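Local coordinates for conserved protein with 2 CBS domains (Pyrobaculum aerophilum, PDB 2RIH) that binds AMP through a pair of CBS domains (a Bateman domain), probably as an adenine-nucleotide sensor whose downstream role is not established, at residues 7-17 against 113-122; 51-62 against 73-81. All blocks are in the same frame, centred on the assembly; numbering follows the deposited sequence.

Contact 1. Residues 7-17 against 113-122; sequences TSELLKRPPVS and LVGVLSIRDL. With SO4 (sulfate ion), chain D.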
loop_
_atom_site.group_PDB
_atom_site.type_symbol
_atom_site.label_atom_id
_atom_site.label_comp_id
_atom_site.label_asym_id
_atom_site.label_seq_id
_atom_site.Cartn_x
_atom_site.Cartn_y
_atom_site.Cartn_z
ATOM N N THR A 7 11.614 13.013 -9.570
ATOM C CA THR A 7 11.062 11.665 -9.384
ATOM C C THR A 7 12.053 10.564 -9.785
ATOM O O THR A 7 12.158 9.547 -9.107
ATOM C CB THR A 7 9.718 11.472 -10.157
ATOM O OG1 THR A 7 9.922 11.680 -11.557
ATOM C CG2 THR A 7 8.660 12.437 -9.659
ATOM N N SER A 8 12.792 10.799 -10.867
ATOM C CA SER A 8 13.813 9.871 -11.358
ATOM C C SER A 8 14.884 9.528 -10.314
ATOM O O SER A 8 15.423 8.427 -10.313
ATOM C CB SER A 8 14.496 10.459 -12.595
ATOM O OG SER A 8 15.163 11.674 -12.278
ATOM N N GLU A 9 15.179 10.475 -9.427
ATOM C CA GLU A 9 16.189 10.297 -8.389
ATOM C C GLU A 9 15.800 9.273 -7.319
ATOM O O GLU A 9 16.659 8.801 -6.570
ATOM C CB GLU A 9 16.488 11.637 -7.710
ATOM C CG GLU A 9 17.019 12.704 -8.643
ATOM C CD GLU A 9 17.290 14.015 -7.944
ATOM O OE1 GLU A 9 17.952 13.998 -6.882
ATOM O OE2 GLU A 9 16.850 15.064 -8.462
ATOM N N LEU A 10 14.511 8.956 -7.231
ATOM C CA LEU A 10 13.997 8.041 -6.210
ATOM C C LEU A 10 13.563 6.687 -6.768
ATOM O O LEU A 10 12.982 5.884 -6.048
ATOM C CB LEU A 10 12.813 8.680 -5.483
ATOM C CG LEU A 10 13.035 10.093 -4.939
ATOM C CD1 LEU A 10 11.783 10.574 -4.222
ATOM C CD2 LEU A 10 14.270 10.172 -4.015
ATOM N N LEU A 11 13.834 6.431 -8.044
ATOM C CA LEU A 11 13.465 5.160 -8.653
ATOM C C LEU A 11 14.471 4.091 -8.227
ATOM O O LEU A 11 15.673 4.307 -8.270
ATOM C CB LEU A 11 13.396 5.291 -10.176
ATOM C CG LEU A 11 12.281 6.213 -10.705
ATOM C CD1 LEU A 11 12.410 6.405 -12.208
ATOM C CD2 LEU A 11 10.905 5.665 -10.354
ATOM N N LYS A 12 13.972 2.931 -7.823
ATOM C CA LYS A 12 14.830 1.913 -7.231
ATOM C C LYS A 12 15.164 0.750 -8.175
ATOM O O LYS A 12 16.339 0.469 -8.398
ATOM C CB LYS A 12 14.240 1.473 -5.887
ATOM C CG LYS A 12 14.518 2.538 -4.816
ATOM C CD LYS A 12 13.658 2.454 -3.589
ATOM C CE LYS A 12 13.934 3.648 -2.657
ATOM N NZ LYS A 12 13.489 4.991 -3.203
ATOM N N ARG A 13 14.144 0.108 -8.739
ATOM C CA ARG A 13 14.318 -1.027 -9.648
ATOM C C ARG A 13 13.495 -0.834 -10.921
ATOM O O ARG A 13 12.641 0.053 -10.980
ATOM C CB ARG A 13 13.886 -2.322 -8.956
ATOM C CG ARG A 13 14.693 -2.688 -7.717
ATOM C CD ARG A 13 16.141 -3.033 -8.072
ATOM N NE ARG A 13 16.910 -3.408 -6.891
ATOM C CZ ARG A 13 17.468 -2.549 -6.032
ATOM N NH1 ARG A 13 18.139 -3.018 -4.993
ATOM N NH2 ARG A 13 17.375 -1.235 -6.199
ATOM N N PRO A 14 13.753 -1.652 -11.963
ATOM C CA PRO A 14 12.859 -1.523 -13.109
ATOM C C PRO A 14 11.406 -1.813 -12.715
ATOM O O PRO A 14 11.152 -2.636 -11.825
ATOM C CB PRO A 14 13.393 -2.562 -14.105
ATOM C CG PRO A 14 14.810 -2.793 -13.690
ATOM C CD PRO A 14 14.804 -2.660 -12.197
ATOM N N PRO A 15 10.454 -1.125 -13.356
ATOM C CA PRO A 15 9.066 -1.323 -12.993
ATOM C C PRO A 15 8.578 -2.703 -13.402
ATOM O O PRO A 15 9.126 -3.312 -14.327
ATOM C CB PRO A 15 8.338 -0.233 -13.784
ATOM C CG PRO A 15 9.198 0.028 -14.934
ATOM C CD PRO A 15 10.602 -0.151 -14.447
ATOM N N VAL A 16 7.573 -3.195 -12.688
ATOM C CA VAL A 16 6.892 -4.413 -13.070
ATOM C C VAL A 16 5.918 -4.064 -14.195
ATOM O O VAL A 16 4.981 -3.279 -14.006
ATOM C CB VAL A 16 6.120 -5.038 -11.889
ATOM C CG1 VAL A 16 5.244 -6.180 -12.368
ATOM C CG2 VAL A 16 7.085 -5.519 -10.833
ATOM N N SER A 17 6.166 -4.606 -15.379
ATOM C CA SER A 17 5.243 -4.421 -16.482
ATOM C C SER A 17 4.928 -5.759 -17.126
ATOM O O SER A 17 5.773 -6.642 -17.185
ATOM C CB SER A 17 5.791 -3.433 -17.517
ATOM O OG SER A 17 6.942 -3.943 -18.158
ATOM N N LEU A 113 7.557 4.313 -20.369
ATOM C CA LEU A 113 7.662 3.924 -18.968
ATOM C C LEU A 113 9.108 3.985 -18.485
ATOM O O LEU A 113 9.992 3.388 -19.085
ATOM C CB LEU A 113 7.120 2.507 -18.793
ATOM C CG LEU A 113 7.177 1.864 -17.409
ATOM C CD1 LEU A 113 6.315 2.613 -16.398
ATOM C CD2 LEU A 113 6.733 0.423 -17.540
ATOM N N VAL A 114 9.332 4.723 -17.401
ATOM C CA VAL A 114 10.635 4.822 -16.764
ATOM C C VAL A 114 10.628 4.011 -15.465
ATOM O O VAL A 114 11.558 3.267 -15.161
ATOM C CB VAL A 114 10.965 6.299 -16.439
ATOM C CG1 VAL A 114 12.370 6.415 -15.842
ATOM C CG2 VAL A 114 10.844 7.157 -17.692
ATOM N N GLY A 115 9.569 4.172 -14.689
ATOM C CA GLY A 115 9.458 3.477 -13.434
ATOM C C GLY A 115 8.119 3.706 -12.792
ATOM O O GLY A 115 7.190 4.267 -13.411
ATOM N N VAL A 116 8.035 3.241 -11.552
ATOM C CA VAL A 116 6.883 3.433 -10.701
ATOM C C VAL A 116 7.394 3.962 -9.361
ATOM O O VAL A 116 8.301 3.387 -8.747
ATOM C CB VAL A 116 6.106 2.111 -10.495
ATOM C CG1 VAL A 116 5.001 2.283 -9.421
ATOM C CG2 VAL A 116 5.524 1.626 -11.819
ATOM N N LEU A 117 6.814 5.070 -8.932
ATOM C CA LEU A 117 7.157 5.705 -7.677
ATOM C C LEU A 117 6.072 5.364 -6.655
ATOM O O LEU A 117 4.880 5.444 -6.949
ATOM C CB LEU A 117 7.245 7.217 -7.890
ATOM C CG LEU A 117 7.847 8.087 -6.790
ATOM C CD1 LEU A 117 9.362 7.887 -6.712
ATOM C CD2 LEU A 117 7.507 9.559 -7.040
ATOM N N SER A 118 6.503 4.975 -5.461
ATOM C CA SER A 118 5.614 4.637 -4.380
ATOM C C SER A 118 5.587 5.739 -3.324
ATOM O O SER A 118 6.500 6.552 -3.232
ATOM C CB SER A 118 6.090 3.343 -3.722
ATOM O OG SER A 118 5.377 3.110 -2.539
ATOM N N ILE A 119 4.533 5.729 -2.515
ATOM C CA ILE A 119 4.440 6.578 -1.342
ATOM C C ILE A 119 5.591 6.274 -0.341
ATOM O O ILE A 119 6.060 7.162 0.376
ATOM C CB ILE A 119 3.043 6.428 -0.690
ATOM C CG1 ILE A 119 2.774 7.571 0.284
ATOM C CG2 ILE A 119 2.889 5.059 -0.000
ATOM C CD1 ILE A 119 1.303 7.713 0.618
ATOM N N ARG A 120 6.066 5.032 -0.328
ATOM C CA ARG A 120 7.268 4.651 0.447
ATOM C C ARG A 120 8.498 5.452 0.069
ATOM O O ARG A 120 9.324 5.776 0.932
ATOM C CB ARG A 120 7.643 3.204 0.177
ATOM C CG ARG A 120 7.034 2.180 1.053
ATOM C CD ARG A 120 7.321 0.814 0.436
ATOM N NE ARG A 120 7.524 -0.178 1.462
ATOM C CZ ARG A 120 6.767 -1.237 1.697
ATOM N NH1 ARG A 120 5.706 -1.544 0.960
ATOM N NH2 ARG A 120 7.119 -2.009 2.699
ATOM N N ASP A 121 8.645 5.717 -1.227
ATOM C CA ASP A 121 9.811 6.430 -1.757
ATOM C C ASP A 121 9.839 7.899 -1.346
ATOM O O ASP A 121 10.913 8.504 -1.221
ATOM C CB ASP A 121 9.840 6.339 -3.285
ATOM C CG ASP A 121 9.933 4.908 -3.791
ATOM O OD1 ASP A 121 10.869 4.183 -3.374
ATOM O OD2 ASP A 121 9.083 4.515 -4.633
ATOM N N LEU A 122 8.656 8.471 -1.139
ATOM C CA LEU A 122 8.521 9.896 -0.875
ATOM C C LEU A 122 8.456 10.257 0.601
ATOM O O LEU A 122 8.813 11.372 0.986
ATOM C CB LEU A 122 7.235 10.412 -1.524
ATOM C CG LEU A 122 7.113 10.356 -3.038
ATOM C CD1 LEU A 122 5.729 10.807 -3.456
ATOM C CD2 LEU A 122 8.190 11.209 -3.689
HETATM S S SO4 D . 5.488 -0.522 -2.665
HETATM O O1 SO4 D . 4.808 0.506 -1.898
HETATM O O2 SO4 D . 6.829 -0.066 -3.003
HETATM O O3 SO4 D . 5.614 -1.728 -1.873
HETATM O O4 SO4 D . 4.745 -0.811 -3.874
HETATM O O HOH W 1 10.929 3.782 -6.591
HETATM O O HOH W 2 13.499 7.286 -1.649
HETATM O O HOH W 3 11.263 2.076 -8.337
HETATM O O HOH W 4 10.136 1.355 -10.760
HETATM O O HOH W 5 12.922 2.423 -12.824
#

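Contact 2. Residues 51-62 against 73-81; sequences VAVVSERDILRA and AMPIANSPI. With SO4 (sulfate ion), chain C; SO4 (sulfate ion), chain F.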
loop_
_atom_site.group_PDB
_atom_site.type_symbol
_atom_site.label_atom_id
_atom_site.label_comp_id
_atom_site.label_asym_id
_atom_site.label_seq_id
_atom_site.Cartn_x
_atom_site.Cartn_y
_atom_site.Cartn_z
ATOM N N VAL A 51 -0.677 1.430 -20.705
ATOM C CA VAL A 51 -2.102 1.550 -21.044
ATOM C C VAL A 51 -2.985 1.382 -19.808
ATOM O O VAL A 51 -4.122 1.840 -19.783
ATOM C CB VAL A 51 -2.512 0.578 -22.183
ATOM C CG1 VAL A 51 -1.733 0.927 -23.472
ATOM C CG2 VAL A 51 -2.296 -0.874 -21.788
ATOM N N ALA A 52 -2.452 0.756 -18.765
ATOM C CA ALA A 52 -3.230 0.511 -17.568
ATOM C C ALA A 52 -2.321 0.148 -16.422
ATOM O O ALA A 52 -1.146 -0.169 -16.628
ATOM C CB ALA A 52 -4.242 -0.615 -17.817
ATOM N N VAL A 53 -2.873 0.199 -15.215
ATOM C CA VAL A 53 -2.178 -0.239 -14.017
ATOM C C VAL A 53 -3.066 -1.170 -13.196
ATOM O O VAL A 53 -4.297 -1.031 -13.180
ATOM C CB VAL A 53 -1.694 0.957 -13.149
ATOM C CG1 VAL A 53 -0.717 1.814 -13.947
ATOM C CG2 VAL A 53 -2.874 1.809 -12.620
ATOM N N VAL A 54 -2.417 -2.129 -12.541
ATOM C CA VAL A 54 -3.055 -3.041 -11.609
ATOM C C VAL A 54 -2.226 -3.059 -10.333
ATOM O O VAL A 54 -1.040 -3.386 -10.364
ATOM C CB VAL A 54 -3.131 -4.482 -12.172
ATOM C CG1 VAL A 54 -3.827 -5.413 -11.179
ATOM C CG2 VAL A 54 -3.853 -4.493 -13.506
ATOM N N SER A 55 -2.837 -2.678 -9.217
ATOM C CA SER A 55 -2.151 -2.742 -7.936
ATOM C C SER A 55 -2.678 -3.901 -7.104
ATOM O O SER A 55 -3.706 -4.505 -7.423
ATOM C CB SER A 55 -2.309 -1.436 -7.170
ATOM O OG SER A 55 -3.660 -1.224 -6.839
ATOM N N GLU A 56 -1.941 -4.209 -6.046
ATOM C CA GLU A 56 -2.351 -5.188 -5.050
ATOM C C GLU A 56 -3.736 -4.868 -4.483
ATOM O O GLU A 56 -4.465 -5.769 -4.059
ATOM C CB GLU A 56 -1.311 -5.252 -3.927
ATOM C CG GLU A 56 -1.098 -3.958 -3.182
ATOM C CD GLU A 56 0.125 -3.992 -2.291
ATOM O OE1 GLU A 56 0.766 -2.942 -2.140
ATOM O OE2 GLU A 56 0.452 -5.060 -1.751
ATOM N N ARG A 57 -4.091 -3.586 -4.476
ATOM C CA ARG A 57 -5.421 -3.170 -4.071
ATOM C C ARG A 57 -6.516 -3.642 -5.026
ATOM O O ARG A 57 -7.614 -4.000 -4.591
ATOM C CB ARG A 57 -5.490 -1.657 -3.918
ATOM C CG ARG A 57 -6.845 -1.223 -3.410
ATOM C CD ARG A 57 -6.761 -0.056 -2.470
ATOM N NE ARG A 57 -5.963 -0.378 -1.292
ATOM C CZ ARG A 57 -5.822 0.436 -0.254
ATOM N NH1 ARG A 57 -6.448 1.606 -0.229
ATOM N NH2 ARG A 57 -5.058 0.072 0.759
ATOM N N ASP A 58 -6.225 -3.623 -6.324
ATOM C CA ASP A 58 -7.165 -4.122 -7.326
ATOM C C ASP A 58 -7.301 -5.640 -7.215
ATOM O O ASP A 58 -8.393 -6.194 -7.352
ATOM C CB ASP A 58 -6.711 -3.728 -8.735
ATOM C CG ASP A 58 -6.673 -2.219 -8.938
ATOM O OD1 ASP A 58 -7.691 -1.532 -8.669
ATOM O OD2 ASP A 58 -5.622 -1.721 -9.376
ATOM N N ILE A 59 -6.180 -6.307 -6.969
ATOM C CA ILE A 59 -6.172 -7.751 -6.753
ATOM C C ILE A 59 -6.957 -8.108 -5.480
ATOM O O ILE A 59 -7.687 -9.106 -5.446
ATOM C CB ILE A 59 -4.718 -8.275 -6.714
ATOM C CG1 ILE A 59 -4.115 -8.183 -8.128
ATOM C CG2 ILE A 59 -4.663 -9.715 -6.153
ATOM C CD1 ILE A 59 -2.601 -8.208 -8.192
ATOM N N LEU A 60 -6.808 -7.282 -4.442
ATOM C CA LEU A 60 -7.545 -7.453 -3.197
ATOM C C LEU A 60 -9.055 -7.469 -3.474
ATOM O O LEU A 60 -9.776 -8.350 -3.000
ATOM C CB LEU A 60 -7.198 -6.307 -2.229
ATOM C CG LEU A 60 -7.747 -6.336 -0.803
ATOM C CD1 LEU A 60 -6.918 -7.273 0.050
ATOM C CD2 LEU A 60 -7.732 -4.927 -0.186
ATOM N N ARG A 61 -9.516 -6.477 -4.235
ATOM C CA ARG A 61 -10.928 -6.370 -4.605
ATOM C C ARG A 61 -11.389 -7.584 -5.415
ATOM O O ARG A 61 -12.513 -8.069 -5.238
ATOM C CB ARG A 61 -11.180 -5.077 -5.391
ATOM C CG ARG A 61 -12.606 -4.939 -5.926
ATOM C CD ARG A 61 -12.823 -3.628 -6.681
ATOM N NE ARG A 61 -11.752 -3.354 -7.636
ATOM C CZ ARG A 61 -11.591 -3.966 -8.807
ATOM N NH1 ARG A 61 -10.567 -3.624 -9.581
ATOM N NH2 ARG A 61 -12.433 -4.918 -9.212
ATOM N N ALA A 62 -10.516 -8.072 -6.296
ATOM C CA ALA A 62 -10.777 -9.257 -7.113
ATOM C C ALA A 62 -11.045 -10.482 -6.245
ATOM O O ALA A 62 -11.979 -11.238 -6.499
ATOM C CB ALA A 62 -9.589 -9.524 -8.046
ATOM N N ALA A 73 -6.548 -9.526 -16.478
ATOM C CA ALA A 73 -6.321 -8.441 -15.518
ATOM C C ALA A 73 -6.865 -7.109 -16.004
ATOM O O ALA A 73 -7.214 -6.265 -15.190
ATOM C CB ALA A 73 -4.833 -8.304 -15.190
ATOM N N MET A 74 -6.936 -6.905 -17.319
ATOM C CA MET A 74 -7.381 -5.607 -17.852
ATOM C C MET A 74 -8.722 -5.116 -17.284
ATOM O O MET A 74 -8.835 -3.937 -16.936
ATOM C CB MET A 74 -7.396 -5.588 -19.391
ATOM C CG MET A 74 -7.715 -4.204 -19.994
ATOM S SD MET A 74 -6.576 -2.883 -19.487
ATOM C CE MET A 74 -5.215 -3.218 -20.601
ATOM N N PRO A 75 -9.747 -5.990 -17.207
ATOM C CA PRO A 75 -11.004 -5.554 -16.581
ATOM C C PRO A 75 -10.891 -5.024 -15.135
ATOM O O PRO A 75 -11.747 -4.267 -14.714
ATOM C CB PRO A 75 -11.878 -6.815 -16.629
ATOM C CG PRO A 75 -11.346 -7.593 -17.774
ATOM C CD PRO A 75 -9.859 -7.363 -17.736
ATOM N N ILE A 76 -9.861 -5.406 -14.383
ATOM C CA ILE A 76 -9.701 -4.875 -13.022
ATOM C C ILE A 76 -8.709 -3.702 -12.978
ATOM O O ILE A 76 -8.475 -3.121 -11.920
ATOM C CB ILE A 76 -9.317 -5.970 -11.995
ATOM C CG1 ILE A 76 -7.873 -6.455 -12.168
ATOM C CG2 ILE A 76 -10.289 -7.131 -12.089
ATOM C CD1 ILE A 76 -7.338 -7.189 -10.962
ATOM N N ALA A 77 -8.151 -3.367 -14.137
ATOM C CA ALA A 77 -7.121 -2.340 -14.264
ATOM C C ALA A 77 -7.684 -0.918 -14.233
ATOM O O ALA A 77 -8.879 -0.696 -14.435
ATOM C CB ALA A 77 -6.334 -2.571 -15.556
ATOM N N ASN A 78 -6.798 0.039 -13.985
ATOM C CA ASN A 78 -7.144 1.455 -13.932
ATOM C C ASN A 78 -6.293 2.226 -14.922
ATOM O O ASN A 78 -5.234 1.760 -15.326
ATOM C CB ASN A 78 -6.888 2.004 -12.529
ATOM C CG ASN A 78 -7.662 1.264 -11.473
ATOM O OD1 ASN A 78 -8.889 1.292 -11.462
ATOM N ND2 ASN A 78 -6.955 0.584 -10.588
ATOM N N SER A 79 -6.761 3.410 -15.308
ATOM C CA SER A 79 -6.000 4.282 -16.198
ATOM C C SER A 79 -4.727 4.748 -15.492
ATOM O O SER A 79 -4.766 5.050 -14.297
ATOM C CB SER A 79 -6.835 5.487 -16.620
ATOM O OG SER A 79 -6.230 6.152 -17.705
ATOM N N PRO A 80 -3.586 4.784 -16.215
ATOM C CA PRO A 80 -2.351 5.209 -15.550
ATOM C C PRO A 80 -2.333 6.694 -15.157
ATOM O O PRO A 80 -2.575 7.574 -15.998
ATOM C CB PRO A 80 -1.258 4.914 -16.598
ATOM C CG PRO A 80 -1.892 4.035 -17.603
ATOM C CD PRO A 80 -3.337 4.433 -17.622
ATOM N N ILE A 81 -2.076 6.952 -13.877
ATOM C CA ILE A 81 -1.833 8.299 -13.386
ATOM C C ILE A 81 -0.317 8.497 -13.414
ATOM O O ILE A 81 0.427 7.831 -12.685
ATOM C CB ILE A 81 -2.378 8.532 -11.952
ATOM C CG1 ILE A 81 -3.884 8.204 -11.864
ATOM C CG2 ILE A 81 -2.091 9.983 -11.496
ATOM C CD1 ILE A 81 -4.778 8.881 -12.927
HETATM S S SO4 C . -2.573 1.839 -4.857
HETATM O O1 SO4 C . -3.189 2.670 -3.831
HETATM O O2 SO4 C . -1.623 2.657 -5.612
HETATM O O3 SO4 C . -1.834 0.728 -4.265
HETATM O O4 SO4 C . -3.622 1.341 -5.720
HETATM S S SO4 F . -3.829 2.680 3.391
HETATM O O1 SO4 F . -4.049 1.694 4.442
HETATM O O2 SO4 F . -4.058 4.016 3.913
HETATM O O3 SO4 F . -2.462 2.601 2.923
HETATM O O4 SO4 F . -4.746 2.426 2.302
#

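Contact 1. Residues 7-17 against 113-122
Lys12 reaches across to Asp121 and forms the salt bridge of this contact, NZ lying 2.7 Å from Asp121 OD1 and meeting it from above the carboxylate plane. The lysine chain runs extended, antiparallel to the aspartate, and bends only at its last torsion (chi4 68°), which turns the ammonium onto the acid; NZ also donates to Leu10 O at 3.0 Å. The other carboxylate oxygen, OD2, accepts from Ser118 N on its anti side (2.7 Å, 163°). With Ser118 OG taking Arg120 N, this completes a capping box at the start of helix 119-123. Apolar packing lies beside these charges. Leu10 sets CB against Leu117 CD1 and CD1 against Leu122 CD2, while Leu11 splits its branches, CD1 on Val114 CG1 (3.6 Å) and CD2 over the backbone at Gly115, where a CB would clash with it. Val114 and Gly115 both face Val106, a classic beta bulge in the edge strand. The N-terminal segment thus lies along strand 113-118, at the edge of the second CBS sheet, a crossing between the two halves consistent with a Bateman module. Farther along, the Pro15 ring slides past Leu113, CG to CD2 3.6 Å, and rests CB on Val116 CG2. Between the backbones, water links Lys12 N to Val116 O and Arg13 O to Val116 N. Ser118 OG donates to a sulfate oxygen, O1, at 2.7 Å; His103 and Gly37 of the same chain and Arg57 of the second subunit also bind this ion, in the region where AMP is seen to bind.

Contact 2. Residues 51-62 against 73-81
Asp58 and Asn78 approach from opposite directions, their carboxylate and amide planes 49° apart. Asn78 ND2 donates to Asp58 OD1 at 2.9 Å (154°); OD1 lies in the amide plane of Asn78, and ND2 reaches it on the syn side, tilted out of the carboxylate plane. Asp58 CG stands beside the backbone N, anti to the carbonyl carbon, which folds the carboxylate back over the helix start; there OD2 accepts from Ser55 N on the anti side, the bond nearly straight at 179°. This is the acid half of a capping box with Ser55. Replacing Asp58 by an alanine would probably leave Ser55 N and the Asn78 amide without the carboxylate that receives both and set that amide free to turn. Ser55, Asp58, Arg61 and Asn78 belong to an AMP site observed for this protein, and Ser55 OG here donates to a sulfate oxygen, O4, at 2.8 Å. Next to the amide, Val53 and Asn78 form a single antiparallel hydrogen-bonded bridge, N to O 2.8 Å both ways. The Val53 and Asn78 side chains cross at about a right angle, CG2 against CB, and Val53 CG1 leans on the Pro80 ring. On the neighbouring residue, Ala52 CB meets Ala77 CB at 3.6 Å and the sulfur of Met74, whose doubly bent chain brings CE against Val51 CG2. Ile76 CD1 lies 3.9 Å from Val54 CG1, near Ile59 and Ala62. Val27 of helix 24-34 packs on Val54, Ile59 and Ala73, and Ile24 on Ile76. Strand 50-55 pairs with strand 38-43 on its other edge, and the segment 73-81 leads on into strand 82-84.

Overall arrangement
Each contact lays a segment assigned largely to one CBS repeat on the edge strand of the other: in contact 1 the N-terminal segment follows strand 113-118, and in contact 2 segment 73-81 follows strand 50-55, the corresponding edge strand of the first domain. Their centres lie about 17 Å apart on opposite sides of the chain's centre, with nearest atoms about 6 Å apart. Each is partly buried, but contact 2 has more buried residues and uses direct backbone bonds and apolar packing round Ile76, whereas contact 1 combines leucine and proline packing with water bridges and a salt bridge at an exposed lysine. Each includes a strand-to-helix capping box beside a sulfate, within a different AMP site.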